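PDB 5JDD: titin from Homo sapiens, which serves as a giant structural protein of muscle, built largely from chains of immunoglobulin domains that probably contribute to the elasticity of the sarcomere, and probably carries serine/threonine kinase activity. Local coordinates for residues Pro67-Tyr73 and Ala84-Thr90; Ser46-Arg50 and Met61-Ser66; Phe110-Val114 and Tyr160-Cys164; Thr152-Ala158 and Ala171-Val175. All coordinates share one frame; numbering follows the deposited sequence. Where two conformers were deposited one is given.

Overall arrangement
Contacts 1 and 2 lie in one immunoglobulin I-set domain and contacts 3 and 4 in the next, so the two pairs sample related parts of a repeated beta sandwich. Contact 3 is the buried one: apolar and sulfur-bearing side chains meet between the sheets, without a hydrogen bond. Contacts 1 and 4 join the turn before strand 71-77 or 158-164, and that strand's start, to strand 80-89 or 167-176, mixing backbone bonds with half-buried aliphatic packing. Contact 2 is a surface hairpin rich in polar groups; it touches contact 1 through the salt bridge Lys48-Asp69. Contact 4 abuts contact 3, Phe110 packing on Ala171 and Leu173. Centres of contacts 1 and 3 are about 26 Å apart.

Contact 1: Pro67-Tyr73 and Ala84-Thr90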
loop_
_atom_site.group_PDB
_atom_site.type_symbol
_atom_site.label_atom_id
_atom_site.label_comp_id
_atom_site.label_asym_id
_atom_site.label_seq_id
_atom_site.Cartn_x
_atom_site.Cartn_y
_atom_site.Cartn_z
ATOM N N PRO A 67 13.083 -22.678 0.596
ATOM C CA PRO A 67 14.409 -22.251 1.042
ATOM C C PRO A 67 15.273 -23.408 1.563
ATOM O O PRO A 67 16.504 -23.350 1.447
ATOM C CB PRO A 67 14.085 -21.262 2.166
ATOM C CG PRO A 67 12.777 -20.667 1.746
ATOM C CD PRO A 67 12.015 -21.796 1.112
ATOM N N SER A 68 14.653 -24.461 2.093
ATOM C CA SER A 68 15.422 -25.611 2.578
ATOM C C SER A 68 16.132 -26.380 1.457
ATOM O O SER A 68 17.048 -27.171 1.716
ATOM C CB SER A 68 14.534 -26.552 3.397
ATOM O OG SER A 68 13.505 -27.109 2.602
ATOM N N ASP A 69 15.725 -26.149 0.210
ATOM C CA ASP A 69 16.358 -26.808 -0.930
ATOM C C ASP A 69 17.635 -26.098 -1.368
ATOM O O ASP A 69 18.384 -26.606 -2.204
ATOM C CB ASP A 69 15.404 -26.868 -2.118
ATOM C CG ASP A 69 14.202 -27.734 -1.854
ATOM O OD1 ASP A 69 14.370 -28.881 -1.390
ATOM O OD2 ASP A 69 13.078 -27.260 -2.107
ATOM N N ALA A 70 17.883 -24.919 -0.805
ATOM C CA ALA A 70 19.085 -24.184 -1.158
ATOM C C ALA A 70 20.327 -24.980 -0.788
ATOM O O ALA A 70 20.311 -25.802 0.133
ATOM C CB ALA A 70 19.098 -22.830 -0.478
ATOM N N GLY A 71 21.399 -24.751 -1.527
ATOM C CA GLY A 71 22.678 -25.339 -1.183
ATOM C C GLY A 71 23.321 -26.078 -2.335
ATOM O O GLY A 71 22.944 -25.915 -3.493
ATOM N N GLU A 72 24.305 -26.906 -2.011
ATOM C CA GLU A 72 25.138 -27.531 -3.028
ATOM C C GLU A 72 24.647 -28.925 -3.394
ATOM O O GLU A 72 24.351 -29.749 -2.521
ATOM C CB GLU A 72 26.582 -27.595 -2.536
ATOM C CG GLU A 72 27.610 -27.972 -3.594
ATOM C CD GLU A 72 29.021 -27.645 -3.140
ATOM O OE1 GLU A 72 29.475 -28.241 -2.136
ATOM O OE2 GLU A 72 29.663 -26.779 -3.776
ATOM N N TYR A 73 24.550 -29.171 -4.695
ATOM C CA TYR A 73 24.153 -30.464 -5.226
ATOM C C TYR A 73 25.339 -31.069 -5.952
ATOM O O TYR A 73 26.075 -30.359 -6.638
ATOM C CB TYR A 73 22.956 -30.288 -6.169
ATOM C CG TYR A 73 21.695 -29.939 -5.419
ATOM C CD1 TYR A 73 21.463 -28.643 -4.962
ATOM C CD2 TYR A 73 20.755 -30.910 -5.139
ATOM C CE1 TYR A 73 20.317 -28.336 -4.251
ATOM C CE2 TYR A 73 19.604 -30.618 -4.437
ATOM C CZ TYR A 73 19.387 -29.324 -3.994
ATOM O OH TYR A 73 18.246 -29.023 -3.281
ATOM N N ALA A 84 27.222 -28.033 -8.133
ATOM C CA ALA A 84 26.648 -26.719 -8.410
ATOM C C ALA A 84 25.719 -26.334 -7.271
ATOM O O ALA A 84 25.313 -27.183 -6.477
ATOM C CB ALA A 84 25.899 -26.720 -9.739
ATOM N N LYS A 85 25.364 -25.056 -7.196
ATOM C CA LYS A 85 24.540 -24.587 -6.094
ATOM C C LYS A 85 23.210 -24.040 -6.548
ATOM O O LYS A 85 23.106 -23.445 -7.625
ATOM C CB LYS A 85 25.277 -23.514 -5.289
ATOM C CG LYS A 85 26.475 -24.058 -4.537
ATOM C CD LYS A 85 27.279 -22.953 -3.870
ATOM C CE LYS A 85 28.425 -23.561 -3.083
ATOM N NZ LYS A 85 29.295 -22.494 -2.498
ATOM N N LEU A 86 22.203 -24.231 -5.700
ATOM C CA LEU A 86 20.912 -23.573 -5.855
ATOM C C LEU A 86 20.820 -22.430 -4.853
ATOM O O LEU A 86 21.009 -22.637 -3.650
ATOM C CB LEU A 86 19.768 -24.562 -5.597
ATOM C CG LEU A 86 18.351 -23.969 -5.515
ATOM C CD1 LEU A 86 17.913 -23.335 -6.824
ATOM C CD2 LEU A 86 17.342 -25.024 -5.100
ATOM N N PHE A 87 20.541 -21.229 -5.349
ATOM C CA PHE A 87 20.223 -20.094 -4.496
ATOM C C PHE A 87 18.744 -19.803 -4.656
ATOM O O PHE A 87 18.249 -19.639 -5.779
ATOM C CB PHE A 87 21.059 -18.885 -4.916
ATOM C CG PHE A 87 22.531 -19.081 -4.720
ATOM C CD1 PHE A 87 23.096 -18.905 -3.468
ATOM C CD2 PHE A 87 23.343 -19.458 -5.778
ATOM C CE1 PHE A 87 24.458 -19.086 -3.268
ATOM C CE2 PHE A 87 24.708 -19.650 -5.592
ATOM C CZ PHE A 87 25.263 -19.466 -4.326
ATOM N N VAL A 88 18.033 -19.762 -3.534
ATOM C CA VAL A 88 16.589 -19.539 -3.551
ATOM C C VAL A 88 16.297 -18.104 -3.156
ATOM O O VAL A 88 16.532 -17.713 -2.014
ATOM C CB VAL A 88 15.863 -20.498 -2.590
ATOM C CG1 VAL A 88 14.350 -20.273 -2.629
ATOM C CG2 VAL A 88 16.184 -21.951 -2.926
ATOM N N GLU A 89 15.797 -17.303 -4.096
ATOM C CA GLU A 89 15.399 -15.943 -3.758
ATOM C C GLU A 89 14.028 -16.004 -3.087
ATOM O O GLU A 89 13.161 -16.775 -3.505
ATOM C CB GLU A 89 15.401 -15.020 -4.990
ATOM C CG GLU A 89 16.808 -14.782 -5.555
ATOM C CD GLU A 89 16.892 -13.639 -6.556
ATOM O OE1 GLU A 89 15.850 -13.046 -6.906
ATOM O OE2 GLU A 89 18.021 -13.337 -7.006
ATOM N N THR A 90 13.844 -15.234 -2.023
ATOM C CA THR A 90 12.555 -15.156 -1.369
ATOM C C THR A 90 12.008 -13.750 -1.521
ATOM O O THR A 90 12.774 -12.789 -1.647
ATOM C CB THR A 90 12.663 -15.490 0.124
ATOM O OG1 THR A 90 13.495 -14.512 0.764
ATOM C CG2 THR A 90 13.251 -16.876 0.321
#
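Gly71 and Leu86 bond to each other in both directions, as do Tyr73 and Ala84, so strands 71-73 and 84-89 run antiparallel as neighbours in one sheet of an immunoglobulin I-set sandwich, in F and G positions. The backbone bond from Tyr73 N to Ala84 O is the shortest of the four, at 2.8 Å. Gly71 adopts phi 128°, a conformation suited to a residue without a CB. On the face that carries Glu72 and Lys85, their extended chains cross at an oblique angle, Glu72 OE2 coming to 3.5 Å from Lys85 CE; the ammonium stays farther off, NZ being 4.5 Å from OE2, which is an electrostatic approach beyond salt-bridge range. The other face looks into the sandwich. There Leu86, with CG anti to its backbone N (chi1 171°), rests its CB 4.0 Å from Tyr73 CE1, the two side chains lying side by side, and puts its CD2 3.5 Å from Asp69 O. Leu62 and Phe23 of the opposing sheet close over these groups. Ahead of strand 71-73, just after the 3-10 turn 67-69, Val88 CG2 reaches Ala70 CB at 3.9 Å, and Pro67 CG meets Thr90 CG2, crossing at about a right angle. Asp69 turns its carboxylate to Lys48 and to Ser66 N, which ties the turn to the loops flanking strands 49-54 and 57-62. The turn and the strand are joined by the tyrosine corner familiar from Greek-key sandwiches: Tyr73 OH donates to Asp69 O at 2.6 Å, in the carbonyl plane and on a lone pair.

Contact 2: Ser46-Arg50 and Met61-Ser66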
loop_
_atom_site.group_PDB
_atom_site.type_symbol
_atom_site.label_atom_id
_atom_site.label_comp_id
_atom_site.label_asym_id
_atom_site.label_seq_id
_atom_site.Cartn_x
_atom_site.Cartn_y
_atom_site.Cartn_z
ATOM N N SER A 46 11.067 -38.401 -5.673
ATOM C CA SER A 46 10.052 -38.049 -4.687
ATOM C C SER A 46 9.086 -37.100 -5.350
ATOM O O SER A 46 9.224 -36.791 -6.533
ATOM C CB SER A 46 10.687 -37.367 -3.482
ATOM O OG SER A 46 11.115 -36.050 -3.826
ATOM N N ASP A 47 8.116 -36.611 -4.592
ATOM C CA ASP A 47 7.222 -35.615 -5.156
ATOM C C ASP A 47 7.968 -34.306 -5.459
ATOM O O ASP A 47 7.529 -33.521 -6.297
ATOM C CB ASP A 47 6.010 -35.399 -4.248
ATOM C CG ASP A 47 5.152 -36.651 -4.118
ATOM O OD1 ASP A 47 5.339 -37.596 -4.920
ATOM O OD2 ASP A 47 4.286 -36.690 -3.217
ATOM N N LYS A 48 9.109 -34.096 -4.799
ATOM C CA LYS A 48 9.946 -32.912 -5.030
ATOM C C LYS A 48 11.063 -33.142 -6.061
ATOM O O LYS A 48 11.448 -32.223 -6.792
ATOM C CB LYS A 48 10.551 -32.414 -3.707
ATOM C CG LYS A 48 11.715 -31.426 -3.851
ATOM C CD LYS A 48 11.307 -29.991 -3.550
ATOM C CE LYS A 48 11.010 -29.788 -2.072
ATOM N NZ LYS A 48 10.629 -28.381 -1.757
ATOM N N HIS A 49 11.579 -34.368 -6.124
ATOM C CA HIS A 49 12.750 -34.656 -6.952
ATOM C C HIS A 49 12.442 -35.627 -8.077
ATOM O O HIS A 49 11.877 -36.700 -7.851
ATOM C CB HIS A 49 13.861 -35.259 -6.093
ATOM C CG HIS A 49 14.218 -34.438 -4.897
ATOM N ND1 HIS A 49 13.747 -34.718 -3.632
ATOM C CD2 HIS A 49 15.000 -33.340 -4.773
ATOM C CE1 HIS A 49 14.225 -33.828 -2.779
ATOM N NE2 HIS A 49 14.988 -32.980 -3.447
ATOM N N ARG A 50 12.820 -35.256 -9.291
ATOM C CA ARG A 50 12.723 -36.155 -10.426
ATOM C C ARG A 50 14.102 -36.365 -11.023
ATOM O O ARG A 50 14.833 -35.410 -11.290
ATOM C CB ARG A 50 11.809 -35.577 -11.500
ATOM C CG ARG A 50 11.696 -36.443 -12.742
ATOM C CD ARG A 50 10.557 -35.986 -13.639
ATOM N NE ARG A 50 9.298 -35.971 -12.904
ATOM C CZ ARG A 50 8.761 -34.879 -12.369
ATOM N NH1 ARG A 50 9.371 -33.707 -12.501
ATOM N NH2 ARG A 50 7.616 -34.958 -11.703
ATOM N N MET A 61 15.617 -32.663 -11.423
ATOM C CA MET A 61 14.624 -31.601 -11.419
ATOM C C MET A 61 14.066 -31.444 -10.014
ATOM O O MET A 61 13.720 -32.426 -9.350
ATOM C CB MET A 61 13.511 -31.923 -12.418
ATOM C CG MET A 61 14.014 -32.192 -13.838
ATOM S SD MET A 61 12.671 -32.722 -14.922
ATOM C CE MET A 61 13.594 -33.398 -16.298
ATOM N N LEU A 62 14.001 -30.202 -9.557
ATOM C CA LEU A 62 13.473 -29.893 -8.239
ATOM C C LEU A 62 12.210 -29.072 -8.420
ATOM O O LEU A 62 12.236 -27.970 -8.989
ATOM C CB LEU A 62 14.494 -29.111 -7.413
ATOM C CG LEU A 62 15.935 -29.630 -7.405
ATOM C CD1 LEU A 62 16.848 -28.669 -6.655
ATOM C CD2 LEU A 62 16.000 -30.991 -6.787
ATOM N N GLN A 63 11.103 -29.603 -7.925
ATOM C CA GLN A 63 9.812 -28.975 -8.143
ATOM C C GLN A 63 9.377 -28.191 -6.915
ATOM O O GLN A 63 9.609 -28.624 -5.786
ATOM C CB GLN A 63 8.782 -30.040 -8.530
ATOM C CG GLN A 63 9.191 -30.801 -9.787
ATOM C CD GLN A 63 8.379 -32.057 -10.022
ATOM O OE1 GLN A 63 7.910 -32.302 -11.133
ATOM N NE2 GLN A 63 8.223 -32.870 -8.982
ATOM N N ASN A 64 8.786 -27.018 -7.149
ATOM C CA ASN A 64 8.209 -26.191 -6.081
ATOM C C ASN A 64 9.210 -25.930 -4.959
ATOM O O ASN A 64 8.953 -26.251 -3.802
ATOM C CB ASN A 64 6.928 -26.841 -5.534
ATOM C CG ASN A 64 6.105 -25.902 -4.658
ATOM O OD1 ASN A 64 6.348 -24.696 -4.603
ATOM N ND2 ASN A 64 5.117 -26.464 -3.967
ATOM N N ILE A 65 10.352 -25.337 -5.307
ATOM C CA ILE A 65 11.464 -25.240 -4.358
ATOM C C ILE A 65 11.151 -24.401 -3.131
ATOM O O ILE A 65 10.383 -23.432 -3.182
ATOM C CB ILE A 65 12.768 -24.722 -4.999
ATOM C CG1 ILE A 65 12.572 -23.317 -5.577
ATOM C CG2 ILE A 65 13.274 -25.689 -6.073
ATOM C CD1 ILE A 65 13.823 -22.801 -6.276
ATOM N N SER A 66 11.737 -24.822 -2.016
ATOM C CA SER A 66 11.626 -24.080 -0.770
ATOM C C SER A 66 13.016 -23.629 -0.344
ATOM O O SER A 66 14.026 -24.108 -0.870
ATOM C CB SER A 66 10.990 -24.946 0.320
ATOM O OG SER A 66 11.797 -26.068 0.614
#
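The base of an antiparallel hairpin, the D and E strands of an immunoglobulin I-set domain, is closed here where Arg50 pairs with Met61 by two backbone bonds. A third, from Gln63 N to Lys48 O at 2.9 Å, carries the ladder past the end of the strands. On the face of Arg50 and Met61, the arginine bends at chi3 (-56°) and brings its guanidinium edge to the amide of Gln63. Arg50 NH2 lies 2.7 Å from Gln63 OE1, which sits in the guanidinium plane although the two flat groups are turned 73° apart; the approach of NH1 to the same oxygen is so short that its details are doubtful. On the opposite face a leucine methyl packs closely against an imidazole edge, Leu62 CD2 lying 3.3 Å from His49 CD2. Lys48 CG covers one face of that ring. The rest of the lysine bends at chi2 and chi3, passing Gln63 O with CD at 3.1 Å, toward its salt-bridge partner Asp69; its bond to Asn64 O is weak. Ser46 starts the turn as an ST motif, its OG accepting from His49 N at 2.9 Å.

Contact 3: Phe110-Val114 and Tyr160-Cys164; sequences FECEV and YTFVC
Cys112 turns SG to the position between its backbone N and carbonyl carbon (chi1 67°), while Phe162 swings CG anti to its own N (chi1 -173°), and the two meet in the core of an immunoglobulin I-set sandwich. Strands 110-114 and 160-164, in B and F positions, belong to different sheets; their axes pass 8.8 Å apart, and no hydrogen bond links them. In many immunoglobulin domains a disulfide joins the sheets at this place. Here Phe162 stands where the second cysteine would be, two residues after Tyr160, and a sulfur-aromatic contact takes its place: Cys112 SG lies 4.1 Å from the ring centroid in an oblique approach, and 3.7 Å from Phe162 CG. Cys164, one inward-facing position farther along, has its SG 7.0 Å from that of Cys112, so no disulfide forms. Its sulfur instead touches Val114 CG1 at 3.6 Å, and the same methyl reaches Phe162 CE1. Trp123 meets the Phe162 ring edge-to-face and His145 approaches it as well, so that ring has aromatic neighbours from both sheets. At the other end, Phe110 and Tyr160 form an oblique aromatic pair, their planes 32° apart. Tyr160 OH leaves the contact for Asp156 O. Tyr160 CB sits over one face of the Phe110 ring, offset toward its rim, and Phe110 CE2 lies 3.6 Å from Tyr160 CD2.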
loop_
_atom_site.group_PDB
_atom_site.type_symbol
_atom_site.label_atom_id
_atom_site.label_comp_id
_atom_site.label_asym_id
_atom_site.label_seq_id
_atom_site.Cartn_x
_atom_site.Cartn_y
_atom_site.Cartn_z
ATOM N N PHE A 110 0.454 5.210 2.356
ATOM C CA PHE A 110 1.511 4.314 2.806
ATOM C C PHE A 110 2.220 3.761 1.595
ATOM O O PHE A 110 1.589 3.498 0.571
ATOM C CB PHE A 110 0.934 3.131 3.596
ATOM C CG PHE A 110 0.391 3.512 4.934
ATOM C CD1 PHE A 110 1.247 3.718 6.009
ATOM C CD2 PHE A 110 -0.971 3.674 5.120
ATOM C CE1 PHE A 110 0.753 4.089 7.254
ATOM C CE2 PHE A 110 -1.481 4.045 6.362
ATOM C CZ PHE A 110 -0.620 4.253 7.433
ATOM N N GLU A 111 3.529 3.564 1.704
ATOM C CA GLU A 111 4.276 2.935 0.629
ATOM C C GLU A 111 5.338 2.022 1.187
ATOM O O GLU A 111 5.990 2.341 2.179
ATOM C CB GLU A 111 4.995 3.967 -0.239
ATOM C CG GLU A 111 4.158 5.066 -0.826
ATOM C CD GLU A 111 5.031 6.197 -1.316
ATOM O OE1 GLU A 111 6.096 5.905 -1.904
ATOM O OE2 GLU A 111 4.665 7.371 -1.089
ATOM N N CYS A 112 5.552 0.911 0.500
ATOM C CA CYS A 112 6.725 0.095 0.765
ATOM C C CYS A 112 7.358 -0.325 -0.549
ATOM O O CYS A 112 6.771 -0.140 -1.623
ATOM C CB CYS A 112 6.369 -1.137 1.606
ATOM S SG CYS A 112 5.303 -2.366 0.782
ATOM N N GLU A 113 8.551 -0.899 -0.471
ATOM C CA GLU A 113 9.209 -1.447 -1.650
ATOM C C GLU A 113 9.521 -2.900 -1.365
ATOM O O GLU A 113 9.833 -3.257 -0.223
ATOM C CB GLU A 113 10.469 -0.649 -2.025
ATOM C CG GLU A 113 10.130 0.783 -2.465
ATOM C CD GLU A 113 11.329 1.690 -2.731
ATOM O OE1 GLU A 113 12.465 1.202 -2.933
ATOM O OE2 GLU A 113 11.113 2.924 -2.752
ATOM N N VAL A 114 9.379 -3.728 -2.391
ATOM C CA VAL A 114 9.586 -5.156 -2.276
ATOM C C VAL A 114 10.729 -5.616 -3.186
ATOM O O VAL A 114 11.203 -4.871 -4.043
ATOM C CB VAL A 114 8.276 -5.947 -2.560
ATOM C CG1 VAL A 114 7.166 -5.502 -1.599
ATOM C CG2 VAL A 114 7.839 -5.766 -4.007
ATOM N N TYR A 160 -1.915 -0.684 9.446
ATOM C CA TYR A 160 -1.993 -1.156 8.068
ATOM C C TYR A 160 -0.784 -2.009 7.749
ATOM O O TYR A 160 0.334 -1.693 8.146
ATOM C CB TYR A 160 -2.118 0.035 7.109
ATOM C CG TYR A 160 -3.438 0.746 7.269
ATOM C CD1 TYR A 160 -4.537 0.389 6.499
ATOM C CD2 TYR A 160 -3.595 1.760 8.203
ATOM C CE1 TYR A 160 -5.758 1.023 6.653
ATOM C CE2 TYR A 160 -4.814 2.409 8.364
ATOM C CZ TYR A 160 -5.888 2.025 7.588
ATOM O OH TYR A 160 -7.095 2.649 7.730
ATOM N N THR A 161 -1.012 -3.094 7.020
ATOM C CA THR A 161 0.037 -4.067 6.767
ATOM C C THR A 161 0.101 -4.389 5.284
ATOM O O THR A 161 -0.933 -4.541 4.645
ATOM C CB THR A 161 -0.276 -5.381 7.519
ATOM O OG1 THR A 161 -0.343 -5.131 8.930
ATOM C CG2 THR A 161 0.780 -6.444 7.241
ATOM N N PHE A 162 1.315 -4.478 4.738
ATOM C CA PHE A 162 1.519 -5.065 3.419
ATOM C C PHE A 162 2.142 -6.447 3.578
ATOM O O PHE A 162 3.137 -6.606 4.287
ATOM C CB PHE A 162 2.430 -4.201 2.540
ATOM C CG PHE A 162 2.519 -4.703 1.129
ATOM C CD1 PHE A 162 3.534 -5.563 0.744
ATOM C CD2 PHE A 162 1.541 -4.380 0.209
ATOM C CE1 PHE A 162 3.600 -6.059 -0.553
ATOM C CE2 PHE A 162 1.593 -4.867 -1.088
ATOM C CZ PHE A 162 2.630 -5.715 -1.481
ATOM N N VAL A 163 1.541 -7.451 2.938
ATOM C CA VAL A 163 2.069 -8.816 2.962
ATOM C C VAL A 163 2.845 -9.110 1.685
ATOM O O VAL A 163 2.323 -8.966 0.578
ATOM C CB VAL A 163 0.950 -9.853 3.119
ATOM C CG1 VAL A 163 1.538 -11.261 3.197
ATOM C CG2 VAL A 163 0.120 -9.554 4.368
ATOM N N CYS A 164 4.095 -9.534 1.859
ATOM C CA CYS A 164 4.994 -9.798 0.747
ATOM C C CYS A 164 5.583 -11.191 0.918
ATOM O O CYS A 164 6.555 -11.383 1.667
ATOM C CB CYS A 164 6.103 -8.744 0.763
ATOM S SG CYS A 164 7.402 -8.945 -0.456
#

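Contact 4: Thr152-Ala158 and Ala171-Val175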
loop_
_atom_site.group_PDB
_atom_site.type_symbol
_atom_site.label_atom_id
_atom_site.label_comp_id
_atom_site.label_asym_id
_atom_site.label_seq_id
_atom_site.Cartn_x
_atom_site.Cartn_y
_atom_site.Cartn_z
ATOM N N THR A 152 -9.981 10.866 5.063
ATOM C CA THR A 152 -9.791 10.164 6.329
ATOM C C THR A 152 -10.745 10.622 7.422
ATOM O O THR A 152 -11.155 11.790 7.491
ATOM C CB THR A 152 -8.355 10.269 6.862
ATOM O OG1 THR A 152 -7.990 11.650 6.992
ATOM C CG2 THR A 152 -7.378 9.543 5.926
ATOM N N SER A 153 -11.094 9.672 8.280
ATOM C CA SER A 153 -11.866 9.961 9.480
ATOM C C SER A 153 -11.281 9.154 10.626
ATOM O O SER A 153 -10.385 8.325 10.413
ATOM C CB SER A 153 -13.334 9.602 9.257
ATOM O OG SER A 153 -13.485 8.199 9.126
ATOM N N THR A 154 -11.785 9.387 11.837
ATOM C CA THR A 154 -11.330 8.671 13.030
ATOM C C THR A 154 -11.281 7.163 12.825
ATOM O O THR A 154 -10.346 6.492 13.268
ATOM C CB THR A 154 -12.243 8.971 14.245
ATOM O OG1 THR A 154 -12.110 10.345 14.607
ATOM C CG2 THR A 154 -11.858 8.114 15.435
ATOM N N GLU A 155 -12.281 6.636 12.130
ATOM C CA GLU A 155 -12.390 5.205 11.893
ATOM C C GLU A 155 -11.224 4.635 11.096
ATOM O O GLU A 155 -10.994 3.432 11.128
ATOM C CB GLU A 155 -13.698 4.891 11.161
ATOM C CG GLU A 155 -14.972 5.072 11.985
ATOM C CD GLU A 155 -15.475 6.507 12.033
ATOM O OE1 GLU A 155 -14.892 7.395 11.367
ATOM O OE2 GLU A 155 -16.471 6.753 12.743
ATOM N N ASP A 156 -10.506 5.486 10.372
ATOM C CA ASP A 156 -9.380 5.009 9.566
ATOM C C ASP A 156 -8.104 4.844 10.384
ATOM O O ASP A 156 -7.143 4.240 9.917
ATOM C CB ASP A 156 -9.119 5.944 8.376
ATOM C CG ASP A 156 -10.297 6.031 7.428
ATOM O OD1 ASP A 156 -10.897 4.976 7.113
ATOM O OD2 ASP A 156 -10.643 7.156 7.006
ATOM N N SER A 157 -8.079 5.385 11.596
ATOM C CA SER A 157 -6.925 5.184 12.470
ATOM C C SER A 157 -6.820 3.695 12.795
ATOM O O SER A 157 -7.752 3.106 13.351
ATOM C CB SER A 157 -7.059 5.991 13.765
ATOM O OG SER A 157 -7.188 7.380 13.490
ATOM N N ALA A 158 -5.687 3.099 12.437
ATOM C CA ALA A 158 -5.518 1.655 12.499
ATOM C C ALA A 158 -4.095 1.288 12.145
ATOM O O ALA A 158 -3.282 2.150 11.784
ATOM C CB ALA A 158 -6.472 0.975 11.517
ATOM N N ALA A 171 2.503 -0.302 9.553
ATOM C CA ALA A 171 2.644 1.047 10.084
ATOM C C ALA A 171 1.279 1.530 10.519
ATOM O O ALA A 171 0.258 0.985 10.095
ATOM C CB ALA A 171 3.252 1.997 9.038
ATOM N N THR A 172 1.249 2.563 11.350
ATOM C CA THR A 172 -0.017 3.076 11.858
ATOM C C THR A 172 -0.400 4.412 11.252
ATOM O O THR A 172 0.459 5.238 10.928
ATOM C CB THR A 172 0.005 3.256 13.378
ATOM O OG1 THR A 172 0.991 4.236 13.732
ATOM C CG2 THR A 172 0.312 1.937 14.054
ATOM N N LEU A 173 -1.701 4.604 11.099
ATOM C CA LEU A 173 -2.292 5.883 10.736
ATOM C C LEU A 173 -3.022 6.410 11.957
ATOM O O LEU A 173 -3.822 5.694 12.579
ATOM C CB LEU A 173 -3.294 5.710 9.594
ATOM C CG LEU A 173 -4.169 6.936 9.297
ATOM C CD1 LEU A 173 -3.331 8.116 8.858
ATOM C CD2 LEU A 173 -5.179 6.597 8.218
ATOM N N THR A 174 -2.731 7.655 12.314
ATOM C CA THR A 174 -3.487 8.373 13.321
ATOM C C THR A 174 -4.161 9.568 12.656
ATOM O O THR A 174 -3.486 10.465 12.173
ATOM C CB THR A 174 -2.566 8.870 14.442
ATOM O OG1 THR A 174 -1.837 7.758 14.992
ATOM C CG2 THR A 174 -3.371 9.552 15.531
ATOM N N VAL A 175 -5.486 9.558 12.601
ATOM C CA VAL A 175 -6.243 10.655 12.004
ATOM C C VAL A 175 -6.542 11.704 13.076
ATOM O O VAL A 175 -7.177 11.406 14.088
ATOM C CB VAL A 175 -7.531 10.142 11.360
ATOM C CG1 VAL A 175 -8.306 11.295 10.720
ATOM C CG2 VAL A 175 -7.193 9.099 10.312
HETATM O O HOH W 1 -8.379 9.171 15.151
#
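Val175 wedges its two methyls against the turn 152-158, the tightly packed half of this contact. CG2 lies 3.3 Å from Ser153 O, and Thr152 CB adds a further aliphatic surface at 3.8 Å from that methyl. Next to it Leu173, its CG anti to the backbone N (chi1 169°), places CD2 over the turn, 3.5 Å from Asp156 O and 4.0 Å from Asp156 CB. Ala108 and Phe110 of the opposing sheet cover the same leucine. Asp156 is held from within the turn and beyond it: OD2 accepts from Ser153 N on its anti side, 33° out of the carboxylate plane, and forms a salt bridge with Lys135, which would probably favour the ionised form. The other side is polar and hydrated. Ser157 OG accepts an almost straight bond from Val175 N at 2.9 Å, and a water joins the hydroxyl to Val175 O, lying 2.7 Å from OG, so that a side chain and a water stand in for backbone pairing at this point. Pairing begins only at Ala158, whose O takes the Leu173 N-H at 3.0 Å; the return bond from Ala158 N to Leu173 O is long and bent. Thr154 and Thr174 turn away from the contact. The 3-10 turn that precedes the F strand and packs on the G strand belongs to the tyrosine corner found in Greek-key sandwiches such as the immunoglobulin fold.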